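3-oxo-tetronate kinase (Haemophilus influenzae, PDB 1YZY) catalyses the ATP-dependent phosphorylation of 3-oxo-tetronate to 3-oxo-tetronate 4-phosphate. Local coordinates at residues G165-A170 with S177-C182; E181-L186 with A194-V199; Q279-E284 with S328-N333; K337-L342 with S359-E364. All coordinates share one frame; numbering follows the deposited sequence.

Interaction 1: residues G165-A170 with S177-C182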
loop_
_atom_site.group_PDB
_atom_site.type_symbol
_atom_site.label_atom_id
_atom_site.label_comp_id
_atom_site.label_asym_id
_atom_site.label_seq_id
_atom_site.Cartn_x
_atom_site.Cartn_y
_atom_site.Cartn_z
ATOM N N GLY A 165 -16.089 -23.565 0.581
ATOM C CA GLY A 165 -16.373 -24.275 -0.660
ATOM C C GLY A 165 -15.470 -23.869 -1.811
ATOM O O GLY A 165 -14.475 -23.176 -1.603
ATOM N N LEU A 166 -15.790 -24.331 -3.019
ATOM C CA LEU A 166 -15.001 -23.998 -4.216
ATOM C C LEU A 166 -15.894 -23.906 -5.464
ATOM O O LEU A 166 -16.857 -24.649 -5.688
ATOM C CB LEU A 166 -13.923 -25.054 -4.469
ATOM C CG LEU A 166 -13.141 -24.908 -5.781
ATOM C CD1 LEU A 166 -12.174 -23.753 -5.679
ATOM C CD2 LEU A 166 -12.385 -26.177 -6.101
ATOM N N VAL A 167 -15.546 -22.901 -6.264
ATOM C CA VAL A 167 -16.083 -22.550 -7.575
ATOM C C VAL A 167 -14.984 -22.916 -8.535
ATOM O O VAL A 167 -14.137 -22.050 -8.755
ATOM C CB VAL A 167 -16.511 -21.076 -7.769
ATOM C CG1 VAL A 167 -17.158 -20.893 -9.162
ATOM C CG2 VAL A 167 -17.496 -20.651 -6.658
ATOM N N ALA A 168 -14.929 -24.133 -9.075
ATOM C CA ALA A 168 -13.831 -24.492 -9.944
ATOM C C ALA A 168 -13.697 -23.752 -11.269
ATOM O O ALA A 168 -14.649 -23.146 -11.766
ATOM C CB ALA A 168 -13.916 -25.994 -10.177
ATOM N N TYR A 169 -12.483 -23.799 -11.806
ATOM C CA TYR A 169 -12.122 -23.182 -13.075
ATOM C C TYR A 169 -13.175 -23.441 -14.151
ATOM O O TYR A 169 -13.681 -22.509 -14.785
ATOM C CB TYR A 169 -10.767 -23.750 -13.523
ATOM C CG TYR A 169 -10.381 -23.452 -14.957
ATOM C CD1 TYR A 169 -9.860 -22.204 -15.319
ATOM C CD2 TYR A 169 -10.538 -24.417 -15.956
ATOM C CE1 TYR A 169 -9.503 -21.927 -16.638
ATOM C CE2 TYR A 169 -10.184 -24.149 -17.278
ATOM C CZ TYR A 169 -9.666 -22.904 -17.611
ATOM O OH TYR A 169 -9.295 -22.643 -18.907
ATOM N N ALA A 170 -13.481 -24.722 -14.351
ATOM C CA ALA A 170 -14.452 -25.158 -15.344
ATOM C C ALA A 170 -15.754 -24.368 -15.294
ATOM O O ALA A 170 -16.414 -24.189 -16.321
ATOM C CB ALA A 170 -14.723 -26.639 -15.180
ATOM N N SER A 177 -22.962 -15.332 -14.410
ATOM C CA SER A 177 -24.222 -15.987 -14.050
ATOM C C SER A 177 -24.019 -17.412 -13.533
ATOM O O SER A 177 -24.676 -17.833 -12.586
ATOM C CB SER A 177 -25.182 -16.006 -15.240
ATOM O OG SER A 177 -25.622 -14.697 -15.546
ATOM N N ARG A 178 -23.140 -18.163 -14.181
ATOM C CA ARG A 178 -22.857 -19.530 -13.762
ATOM C C ARG A 178 -22.188 -19.529 -12.387
ATOM O O ARG A 178 -22.390 -20.443 -11.589
ATOM C CB ARG A 178 -21.957 -20.229 -14.794
ATOM C CG ARG A 178 -21.450 -21.605 -14.372
ATOM C CD ARG A 178 -22.603 -22.567 -14.060
ATOM N NE ARG A 178 -22.126 -23.832 -13.499
ATOM C CZ ARG A 178 -22.865 -24.646 -12.748
ATOM N NH1 ARG A 178 -24.128 -24.351 -12.466
ATOM N NH2 ARG A 178 -22.312 -25.723 -12.213
ATOM N N VAL A 179 -21.338 -18.535 -12.151
ATOM C CA VAL A 179 -20.641 -18.410 -10.876
ATOM C C VAL A 179 -21.658 -18.153 -9.776
ATOM O O VAL A 179 -21.563 -18.724 -8.701
ATOM C CB VAL A 179 -19.577 -17.287 -10.921
ATOM C CG1 VAL A 179 -18.978 -17.056 -9.544
ATOM C CG2 VAL A 179 -18.475 -17.673 -11.892
ATOM N N GLN A 180 -22.640 -17.307 -10.055
ATOM C CA GLN A 180 -23.681 -16.996 -9.083
ATOM C C GLN A 180 -24.548 -18.215 -8.788
ATOM O O GLN A 180 -25.135 -18.332 -7.702
ATOM C CB GLN A 180 -24.555 -15.850 -9.586
ATOM C CG GLN A 180 -23.789 -14.553 -9.753
ATOM C CD GLN A 180 -24.637 -13.432 -10.313
ATOM O OE1 GLN A 180 -24.216 -12.277 -10.323
ATOM N NE2 GLN A 180 -25.839 -13.762 -10.784
ATOM N N GLU A 181 -24.697 -19.075 -9.791
ATOM C CA GLU A 181 -25.472 -20.291 -9.638
ATOM C C GLU A 181 -24.664 -21.225 -8.740
ATOM O O GLU A 181 -25.230 -21.961 -7.939
ATOM C CB GLU A 181 -25.758 -20.933 -11.002
ATOM C CG GLU A 181 -26.690 -20.107 -11.897
ATOM C CD GLU A 181 -27.000 -20.768 -13.254
ATOM O OE1 GLU A 181 -26.370 -21.791 -13.626
ATOM O OE2 GLU A 181 -27.893 -20.246 -13.957
ATOM N N CYS A 182 -23.346 -21.218 -8.898
ATOM C CA CYS A 182 -22.483 -22.036 -8.055
ATOM C C CYS A 182 -22.469 -21.450 -6.634
ATOM O O CYS A 182 -22.325 -22.187 -5.665
ATOM C CB CYS A 182 -21.056 -22.084 -8.605
ATOM S SG CYS A 182 -20.819 -23.029 -10.146
#

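Interaction 2: residues E181-L186 with A194-V199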
loop_
_atom_site.group_PDB
_atom_site.type_symbol
_atom_site.label_atom_id
_atom_site.label_comp_id
_atom_site.label_asym_id
_atom_site.label_seq_id
_atom_site.Cartn_x
_atom_site.Cartn_y
_atom_site.Cartn_z
ATOM N N GLU A 181 -24.697 -19.075 -9.791
ATOM C CA GLU A 181 -25.472 -20.291 -9.638
ATOM C C GLU A 181 -24.664 -21.225 -8.740
ATOM O O GLU A 181 -25.230 -21.961 -7.939
ATOM C CB GLU A 181 -25.758 -20.933 -11.002
ATOM C CG GLU A 181 -26.690 -20.107 -11.897
ATOM C CD GLU A 181 -27.000 -20.768 -13.254
ATOM O OE1 GLU A 181 -26.370 -21.791 -13.626
ATOM O OE2 GLU A 181 -27.893 -20.246 -13.957
ATOM N N CYS A 182 -23.346 -21.218 -8.898
ATOM C CA CYS A 182 -22.483 -22.036 -8.055
ATOM C C CYS A 182 -22.469 -21.450 -6.634
ATOM O O CYS A 182 -22.325 -22.187 -5.665
ATOM C CB CYS A 182 -21.056 -22.084 -8.605
ATOM S SG CYS A 182 -20.819 -23.029 -10.146
ATOM N N PHE A 183 -22.545 -20.121 -6.528
ATOM C CA PHE A 183 -22.577 -19.441 -5.233
ATOM C C PHE A 183 -23.848 -19.873 -4.503
ATOM O O PHE A 183 -23.834 -20.121 -3.294
ATOM C CB PHE A 183 -22.629 -17.912 -5.394
ATOM C CG PHE A 183 -21.306 -17.265 -5.726
ATOM C CD1 PHE A 183 -20.106 -17.934 -5.548
ATOM C CD2 PHE A 183 -21.275 -15.964 -6.222
ATOM C CE1 PHE A 183 -18.889 -17.319 -5.860
ATOM C CE2 PHE A 183 -20.066 -15.341 -6.537
ATOM C CZ PHE A 183 -18.874 -16.020 -6.357
ATOM N N ALA A 184 -24.956 -19.895 -5.239
ATOM C CA ALA A 184 -26.244 -20.283 -4.683
ATOM C C ALA A 184 -26.229 -21.743 -4.235
ATOM O O ALA A 184 -26.906 -22.122 -3.274
ATOM C CB ALA A 184 -27.338 -20.054 -5.711
ATOM N N GLU A 185 -25.462 -22.552 -4.953
ATOM C CA GLU A 185 -25.316 -23.973 -4.680
ATOM C C GLU A 185 -24.453 -24.200 -3.436
ATOM O O GLU A 185 -24.801 -25.013 -2.582
ATOM C CB GLU A 185 -24.710 -24.648 -5.917
ATOM C CG GLU A 185 -23.982 -25.953 -5.690
ATOM C CD GLU A 185 -22.949 -26.213 -6.781
ATOM O OE1 GLU A 185 -21.782 -25.775 -6.614
ATOM O OE2 GLU A 185 -23.303 -26.838 -7.809
ATOM N N LEU A 186 -23.323 -23.496 -3.348
ATOM C CA LEU A 186 -22.423 -23.616 -2.198
ATOM C C LEU A 186 -23.124 -23.175 -0.911
ATOM O O LEU A 186 -22.919 -23.775 0.143
ATOM C CB LEU A 186 -21.150 -22.792 -2.408
ATOM C CG LEU A 186 -20.161 -23.236 -3.487
ATOM C CD1 LEU A 186 -19.016 -22.236 -3.580
ATOM C CD2 LEU A 186 -19.625 -24.627 -3.186
ATOM N N ALA A 194 -16.380 -19.100 -0.107
ATOM C CA ALA A 194 -16.117 -19.797 -1.351
ATOM C C ALA A 194 -14.841 -19.354 -2.029
ATOM O O ALA A 194 -14.705 -18.189 -2.391
ATOM C CB ALA A 194 -17.282 -19.600 -2.307
ATOM N N VAL A 195 -13.904 -20.287 -2.173
ATOM C CA VAL A 195 -12.650 -20.043 -2.876
ATOM C C VAL A 195 -13.039 -20.088 -4.365
ATOM O O VAL A 195 -13.966 -20.807 -4.750
ATOM C CB VAL A 195 -11.603 -21.161 -2.579
ATOM C CG1 VAL A 195 -10.349 -20.993 -3.439
ATOM C CG2 VAL A 195 -11.228 -21.145 -1.113
ATOM N N VAL A 196 -12.399 -19.263 -5.182
ATOM C CA VAL A 196 -12.699 -19.235 -6.605
ATOM C C VAL A 196 -11.385 -19.312 -7.379
ATOM O O VAL A 196 -10.431 -18.577 -7.100
ATOM C CB VAL A 196 -13.488 -17.964 -7.007
ATOM C CG1 VAL A 196 -13.897 -18.031 -8.476
ATOM C CG2 VAL A 196 -14.730 -17.802 -6.146
ATOM N N ASP A 197 -11.323 -20.263 -8.303
ATOM C CA ASP A 197 -10.149 -20.476 -9.129
ATOM C C ASP A 197 -9.842 -19.302 -10.059
ATOM O O ASP A 197 -10.709 -18.471 -10.353
ATOM C CB ASP A 197 -10.339 -21.738 -9.975
ATOM C CG ASP A 197 -10.011 -23.011 -9.223
ATOM O OD1 ASP A 197 -9.677 -22.947 -8.024
ATOM O OD2 ASP A 197 -10.075 -24.086 -9.852
ATOM N N ALA A 198 -8.611 -19.273 -10.559
ATOM C CA ALA A 198 -8.172 -18.241 -11.490
ATOM C C ALA A 198 -6.750 -18.531 -11.918
ATOM O O ALA A 198 -5.809 -18.291 -11.166
ATOM C CB ALA A 198 -8.257 -16.857 -10.854
ATOM N N VAL A 199 -6.596 -19.144 -13.084
ATOM C CA VAL A 199 -5.267 -19.440 -13.616
ATOM C C VAL A 199 -4.928 -18.405 -14.686
ATOM O O VAL A 199 -3.799 -18.345 -15.180
ATOM C CB VAL A 199 -5.194 -20.856 -14.224
ATOM C CG1 VAL A 199 -5.189 -21.892 -13.125
ATOM C CG2 VAL A 199 -6.365 -21.087 -15.178
#

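Interaction 3: residues Q279-E284 with S328-N333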
loop_
_atom_site.group_PDB
_atom_site.type_symbol
_atom_site.label_atom_id
_atom_site.label_comp_id
_atom_site.label_asym_id
_atom_site.label_seq_id
_atom_site.Cartn_x
_atom_site.Cartn_y
_atom_site.Cartn_z
ATOM N N GLN A 279 27.975 17.148 11.201
ATOM C CA GLN A 279 27.329 18.427 11.458
ATOM C C GLN A 279 25.915 18.268 12.002
ATOM O O GLN A 279 25.418 19.136 12.724
ATOM C CB GLN A 279 27.277 19.256 10.174
ATOM C CG GLN A 279 28.613 19.794 9.700
ATOM C CD GLN A 279 29.082 20.977 10.518
ATOM O OE1 GLN A 279 28.565 22.083 10.378
ATOM N NE2 GLN A 279 30.078 20.754 11.368
ATOM N N ALA A 280 25.249 17.188 11.606
ATOM C CA ALA A 280 23.883 16.929 12.052
ATOM C C ALA A 280 23.816 16.714 13.564
ATOM O O ALA A 280 22.813 17.038 14.208
ATOM C CB ALA A 280 23.308 15.725 11.313
ATOM N N ILE A 281 24.886 16.157 14.121
ATOM C CA ILE A 281 24.955 15.891 15.550
ATOM C C ILE A 281 25.587 17.072 16.316
ATOM O O ILE A 281 25.071 17.357 17.396
ATOM C CB ILE A 281 25.856 14.667 15.848
ATOM C CG1 ILE A 281 25.484 13.493 14.946
ATOM C CG2 ILE A 281 25.691 14.244 17.296
ATOM C CD1 ILE A 281 26.394 12.298 15.099
ATOM N N HIS A 282 26.641 17.720 15.818
ATOM C CA HIS A 282 27.250 18.765 16.644
ATOM C C HIS A 282 26.922 20.200 16.269
ATOM O O HIS A 282 27.006 21.026 17.178
ATOM C CB HIS A 282 28.768 18.624 16.508
ATOM C CG HIS A 282 29.216 17.307 17.050
ATOM N ND1 HIS A 282 30.199 16.551 16.448
ATOM C CD2 HIS A 282 28.838 16.624 18.153
ATOM C CE1 HIS A 282 30.407 15.457 17.158
ATOM N NE2 HIS A 282 29.592 15.477 18.198
ATOM N N ASN A 283 26.612 20.545 15.026
ATOM C CA ASN A 283 26.303 21.952 14.762
ATOM C C ASN A 283 24.811 22.166 15.043
ATOM O O ASN A 283 23.952 21.539 14.414
ATOM C CB ASN A 283 26.617 22.231 13.286
ATOM C CG ASN A 283 26.359 23.679 12.884
ATOM O OD1 ASN A 283 25.757 24.457 13.631
ATOM N ND2 ASN A 283 26.817 24.048 11.694
ATOM N N GLU A 284 24.511 23.037 16.002
ATOM C CA GLU A 284 23.129 23.329 16.380
ATOM C C GLU A 284 22.376 24.196 15.370
ATOM O O GLU A 284 21.143 24.203 15.341
ATOM C CB GLU A 284 23.085 24.000 17.753
ATOM C CG GLU A 284 23.660 23.161 18.879
ATOM C CD GLU A 284 23.471 23.820 20.229
ATOM O OE1 GLU A 284 22.339 23.769 20.756
ATOM O OE2 GLU A 284 24.445 24.397 20.760
ATOM N N SER A 328 21.785 7.583 12.570
ATOM C CA SER A 328 20.435 7.393 12.058
ATOM C C SER A 328 19.511 8.494 12.587
ATOM O O SER A 328 18.694 9.044 11.847
ATOM C CB SER A 328 19.921 6.016 12.489
ATOM O OG SER A 328 18.627 5.749 11.980
ATOM N N HIS A 329 19.650 8.812 13.872
ATOM C CA HIS A 329 18.834 9.839 14.517
ATOM C C HIS A 329 19.126 11.240 14.009
ATOM O O HIS A 329 18.209 12.008 13.734
ATOM C CB HIS A 329 19.038 9.817 16.034
ATOM C CG HIS A 329 18.102 8.904 16.764
ATOM N ND1 HIS A 329 16.770 9.201 16.954
ATOM C CD2 HIS A 329 18.315 7.719 17.381
ATOM C CE1 HIS A 329 16.203 8.240 17.659
ATOM N NE2 HIS A 329 17.119 7.327 17.931
ATOM N N ALA A 330 20.409 11.579 13.935
ATOM C CA ALA A 330 20.839 12.893 13.468
ATOM C C ALA A 330 20.197 13.212 12.123
ATOM O O ALA A 330 19.615 14.279 11.949
ATOM C CB ALA A 330 22.352 12.931 13.355
ATOM N N ILE A 331 20.296 12.263 11.191
ATOM C CA ILE A 331 19.731 12.388 9.847
ATOM C C ILE A 331 18.201 12.511 9.866
ATOM O O ILE A 331 17.637 13.360 9.178
ATOM C CB ILE A 331 20.150 11.179 8.966
ATOM C CG1 ILE A 331 21.663 11.197 8.750
ATOM C CG2 ILE A 331 19.444 11.218 7.618
ATOM C CD1 ILE A 331 22.206 9.977 8.055
ATOM N N GLU A 332 17.539 11.634 10.615
ATOM C CA GLU A 332 16.082 11.643 10.727
ATOM C C GLU A 332 15.532 12.899 11.397
ATOM O O GLU A 332 14.511 13.434 10.975
ATOM C CB GLU A 332 15.604 10.413 11.494
ATOM C CG GLU A 332 15.702 9.110 10.715
ATOM C CD GLU A 332 15.380 7.887 11.564
ATOM O OE1 GLU A 332 14.632 8.013 12.562
ATOM O OE2 GLU A 332 15.873 6.791 11.224
ATOM N N ASN A 333 16.162 13.318 12.489
ATOM C CA ASN A 333 15.733 14.514 13.203
ATOM C C ASN A 333 15.922 15.753 12.334
ATOM O O ASN A 333 15.123 16.689 12.399
ATOM C CB ASN A 333 16.525 14.686 14.507
ATOM C CG ASN A 333 16.050 13.767 15.616
ATOM O OD1 ASN A 333 14.848 13.562 15.805
ATOM N ND2 ASN A 333 16.994 13.236 16.382
#

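Interaction 4: residues K337-L342 with S359-E364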
loop_
_atom_site.group_PDB
_atom_site.type_symbol
_atom_site.label_atom_id
_atom_site.label_comp_id
_atom_site.label_asym_id
_atom_site.label_seq_id
_atom_site.Cartn_x
_atom_site.Cartn_y
_atom_site.Cartn_z
ATOM N N LYS A 337 12.866 18.117 11.137
ATOM C CA LYS A 337 12.785 19.514 11.546
ATOM C C LYS A 337 12.863 20.493 10.374
ATOM O O LYS A 337 12.294 21.592 10.436
ATOM C CB LYS A 337 13.823 19.825 12.627
ATOM C CG LYS A 337 13.407 19.313 13.998
ATOM C CD LYS A 337 14.455 19.587 15.064
ATOM C CE LYS A 337 14.041 18.973 16.401
ATOM N NZ LYS A 337 15.127 19.012 17.424
ATOM N N LEU A 338 13.550 20.085 9.306
ATOM C CA LEU A 338 13.671 20.910 8.118
ATOM C C LEU A 338 12.349 20.897 7.375
ATOM O O LEU A 338 11.861 21.939 6.940
ATOM C CB LEU A 338 14.779 20.374 7.216
ATOM C CG LEU A 338 15.020 21.028 5.847
ATOM C CD1 LEU A 338 15.318 22.515 5.982
ATOM C CD2 LEU A 338 16.171 20.317 5.152
ATOM N N ALA A 339 11.766 19.710 7.236
ATOM C CA ALA A 339 10.495 19.551 6.538
ATOM C C ALA A 339 9.391 20.347 7.207
ATOM O O ALA A 339 8.477 20.834 6.541
ATOM C CB ALA A 339 10.113 18.094 6.470
ATOM N N ALA A 340 9.439 20.420 8.532
ATOM C CA ALA A 340 8.440 21.171 9.285
ATOM C C ALA A 340 8.600 22.673 9.054
ATOM O O ALA A 340 7.610 23.401 8.962
ATOM C CB ALA A 340 8.544 20.852 10.761
ATOM N N LYS A 341 9.847 23.131 8.983
ATOM C CA LYS A 341 10.138 24.546 8.752
ATOM C C LYS A 341 9.769 24.948 7.331
ATOM O O LYS A 341 9.223 26.030 7.112
ATOM C CB LYS A 341 11.617 24.854 9.017
ATOM C CG LYS A 341 12.042 24.646 10.472
ATOM C CD LYS A 341 13.472 25.107 10.734
ATOM C CE LYS A 341 13.532 26.506 11.350
ATOM N NZ LYS A 341 13.011 27.590 10.461
ATOM N N LEU A 342 10.073 24.077 6.372
ATOM C CA LEU A 342 9.767 24.339 4.968
ATOM C C LEU A 342 8.267 24.407 4.728
ATOM O O LEU A 342 7.810 25.210 3.916
ATOM C CB LEU A 342 10.396 23.278 4.061
ATOM C CG LEU A 342 11.922 23.186 4.051
ATOM C CD1 LEU A 342 12.363 21.969 3.273
ATOM C CD2 LEU A 342 12.529 24.451 3.465
ATOM N N SER A 359 8.933 8.065 6.310
ATOM C CA SER A 359 8.105 7.896 7.501
ATOM C C SER A 359 8.240 9.078 8.450
ATOM O O SER A 359 7.238 9.603 8.939
ATOM C CB SER A 359 8.473 6.600 8.242
ATOM O OG SER A 359 8.094 5.443 7.512
ATOM N N ILE A 360 9.485 9.479 8.706
ATOM C CA ILE A 360 9.794 10.592 9.610
ATOM C C ILE A 360 9.196 11.929 9.146
ATOM O O ILE A 360 8.650 12.679 9.964
ATOM C CB ILE A 360 11.336 10.715 9.841
ATOM C CG1 ILE A 360 11.614 11.325 11.212
ATOM C CG2 ILE A 360 12.013 11.530 8.741
ATOM C CD1 ILE A 360 11.356 10.365 12.354
ATOM N N VAL A 361 9.285 12.208 7.841
ATOM C CA VAL A 361 8.748 13.436 7.260
ATOM C C VAL A 361 7.216 13.466 7.301
ATOM O O VAL A 361 6.616 14.527 7.496
ATOM C CB VAL A 361 9.256 13.639 5.809
ATOM C CG1 VAL A 361 8.496 14.757 5.121
ATOM C CG2 VAL A 361 10.734 13.951 5.818
ATOM N N VAL A 362 6.582 12.321 7.068
ATOM C CA VAL A 362 5.129 12.228 7.118
ATOM C C VAL A 362 4.692 12.348 8.581
ATOM O O VAL A 362 3.644 12.916 8.883
ATOM C CB VAL A 362 4.640 10.864 6.556
ATOM C CG1 VAL A 362 3.165 10.620 6.910
ATOM C CG2 VAL A 362 4.840 10.821 5.053
ATOM N N GLN A 363 5.484 11.759 9.473
ATOM C CA GLN A 363 5.210 11.783 10.911
ATOM C C GLN A 363 5.245 13.207 11.457
ATOM O O GLN A 363 4.351 13.626 12.196
ATOM C CB GLN A 363 6.237 10.929 11.660
ATOM C CG GLN A 363 6.020 10.895 13.165
ATOM C CD GLN A 363 7.000 9.996 13.881
ATOM O OE1 GLN A 363 6.685 8.849 14.202
ATOM N NE2 GLN A 363 8.194 10.511 14.143
ATOM N N GLU A 364 6.307 13.922 11.111
ATOM C CA GLU A 364 6.504 15.301 11.533
ATOM C C GLU A 364 5.404 16.237 11.026
ATOM O O GLU A 364 4.861 17.040 11.792
ATOM C CB GLU A 364 7.870 15.793 11.051
ATOM C CG GLU A 364 8.263 17.153 11.598
ATOM C CD GLU A 364 8.448 17.144 13.103
ATOM O OE1 GLU A 364 9.331 16.411 13.591
ATOM O OE2 GLU A 364 7.712 17.872 13.795
#

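Interaction 1: residues G165-A170 with S177-C182
Val167, the last residue of strand 164-167, faces Cys182 of helix 176-188 with their CA atoms 6.4 Å apart, and no backbone hydrogen bond crosses between strand and helix. The pair belongs to a beta-alpha-beta unit of the sugar-binding N-terminal domain: the strand leads by a short helical turn into the covering helix, and the chain then returns as the parallel neighbour 193-196. A valine suits an edge strand packed under a helix, because its branched side chain broadens the hydrophobic surface close to the backbone. With CG1 anti to the backbone N (chi1 -176°), Val167 presents this methyl to two successive turns of the helix. CG1 lies 4.1 Å from Cys182 CB, and the same methyl comes within 4.3 Å of CG1 of Val179, three residues earlier. Small, unbranched Cys182 meets the methyl with its CB, while Val179 also touches Val206 and Ala210 of helix 202-210. Just past the strand, Ala168 takes the N-cap position of the following helix, and the backbone N of Tyr169 donates a hydrogen bond to Asp197 OD2. On the outer flank Arg178 pairs through NE with Asp171 and makes a long, weak salt bridge, 3.6 Å from Arg178 NH1 to Glu181 OE1, which lies in the guanidinium plane, at its edge. One face of that guanidinium receives sulfur: SG of Cys182 sits 3.5 Å above the plane, displaced toward the rim.

Interaction 2: residues E181-L186 with A194-V199
Leu186 reaches from helix 176-188 to Ala194 at the start of strand 193-196, in the second half of a beta-alpha-beta crossover within the sugar-binding N-terminal domain. From its CB, still 5.0 Å from Ala194 CB, the side chain runs on to CG, 4.8 Å from that same carbon. CG stands anti to the carbonyl carbon (chi1 -68°), and the extended second torsion (chi2 177°) carries CD1 onward as the tip. CD1 makes the real contact, 3.4 Å from Ala194 CB and tighter than ordinary van der Waals packing; the other branch, CD2, stays 5.6 Å from Ala194 CB. Leucine supplies the length to span from helix to sheet, and alanine, ending at CB, accepts the tip. Two residues further along the strand, on the same face, Val196 meets Phe183, one turn back along the helix. The two side chains cross at about a right angle. Phe183 also touches Val167 of the neighbouring strand, Leu207 and Ala210 of helix 202-210, and the ring of Phe214, which suits a large aromatic in a buried corner. Against Val196 it uses its edge: CG2 lies near the ring plane, 4.2 Å from CE1.

Interaction 3: residues Q279-E284 with S328-N333
Beside the meeting of Ala280 and Ile281 with Ala330, the flat groups lie on the outer flank of helix 277-282: the His282 ring has Ile281 CB over one face, 4.2 Å above the plane and offset toward the rim. The contact itself is helix-helix packing in the nucleotide-binding C-terminal domain, joining the short helix 277-282 to the long helix 324-345. Two further flat groups, the amides of Asn283 and Gln279, meet at the helix end, where Asn283 ND2 gives a hydrogen bond of 2.9 Å to Gln279 OE1. It is nearly straight at the hydrogen (165°), and the acceptor lies close to the Asn283 amide plane, but the donor is tilted 34° from the carbonyl plane of Gln279. Together with the backbone bond from Asn283 N to Gln279 O, this ties the last turn together at both backbone and side-chain level. Alanine suits the crossing because a single methyl lets the backbones come close: the CA atoms of Ala280 and Ala330 are 5.2 Å apart. Ala330 CB lies 3.6 Å from both Ala280 CB and Ile281 CG1. Ile281, with CG1 beside its backbone N (chi1 -49°), extends the apolar surface at the edge. Ala330 O, which accepts a bond from Thr334 OG1, also lies 4.0 Å from Ala280 CB.

Interaction 4: residues K337-L342 with S359-E364
A bond of 2.8 Å from Gln363 N to Ser359 O closes the helical turn that carries Val361 against Ala339, and Glu364, directly after that turn, packs on Ala340; within the partner helix, Leu342 N to Leu338 O is equally short. Ala339 meets Val361 on the buried side, CB to CG1 at 3.9 Å. A chi1 of 169° turns this methyl of Val361 toward Ala339. The small side chains of the alanines fit a close pairing, with 6.4 Å between the CA atoms of Ala339 and Val361, while the branched valine fills the surface between. This is helix-helix packing in the nucleotide-binding C-terminal domain: helices 324-345 and 355-365 are joined through strand 349-353, the first resting on strand 248-252 through Leu338 and Leu342, the second on strand 391-395 through Val362. Val361 also lies about 5 Å, side chain to side chain, from Thr357, which probably binds ATP. Toward solvent, the partner of Ala340 is Glu364, whose aliphatic part does the packing. Its chain leaves with CG anti to the backbone N and then bends at chi2 (65°), so a glutamate exposed to solvent can still cover an alanine. Glu364 CG lies 3.8 Å from Ala340 CB.

How the interactions relate
Followed from the N terminus, interaction 1 closes a short loop of six residues between strand 164-167 and helix 176-188. Interaction 2 begins on the same helix, sharing Glu181 and Cys182, and closes the return to strand 193-196, whose backbone pairs with strand 164-167; together the two span a complete strand-helix-strand unit. In the other domain, interaction 3 closes a much longer loop of 43 residues, bringing helix 277-282 to helix 324-345. Interaction 4 starts further along that long helix and ties it to helix 355-365, closing a loop of 16 residues that contains strand 349-353. Interactions 3 and 4 follow in series, neither nesting nor crossing, about 14 Å apart between centres, whereas the centres of interactions 1 and 3 are about 60 Å apart.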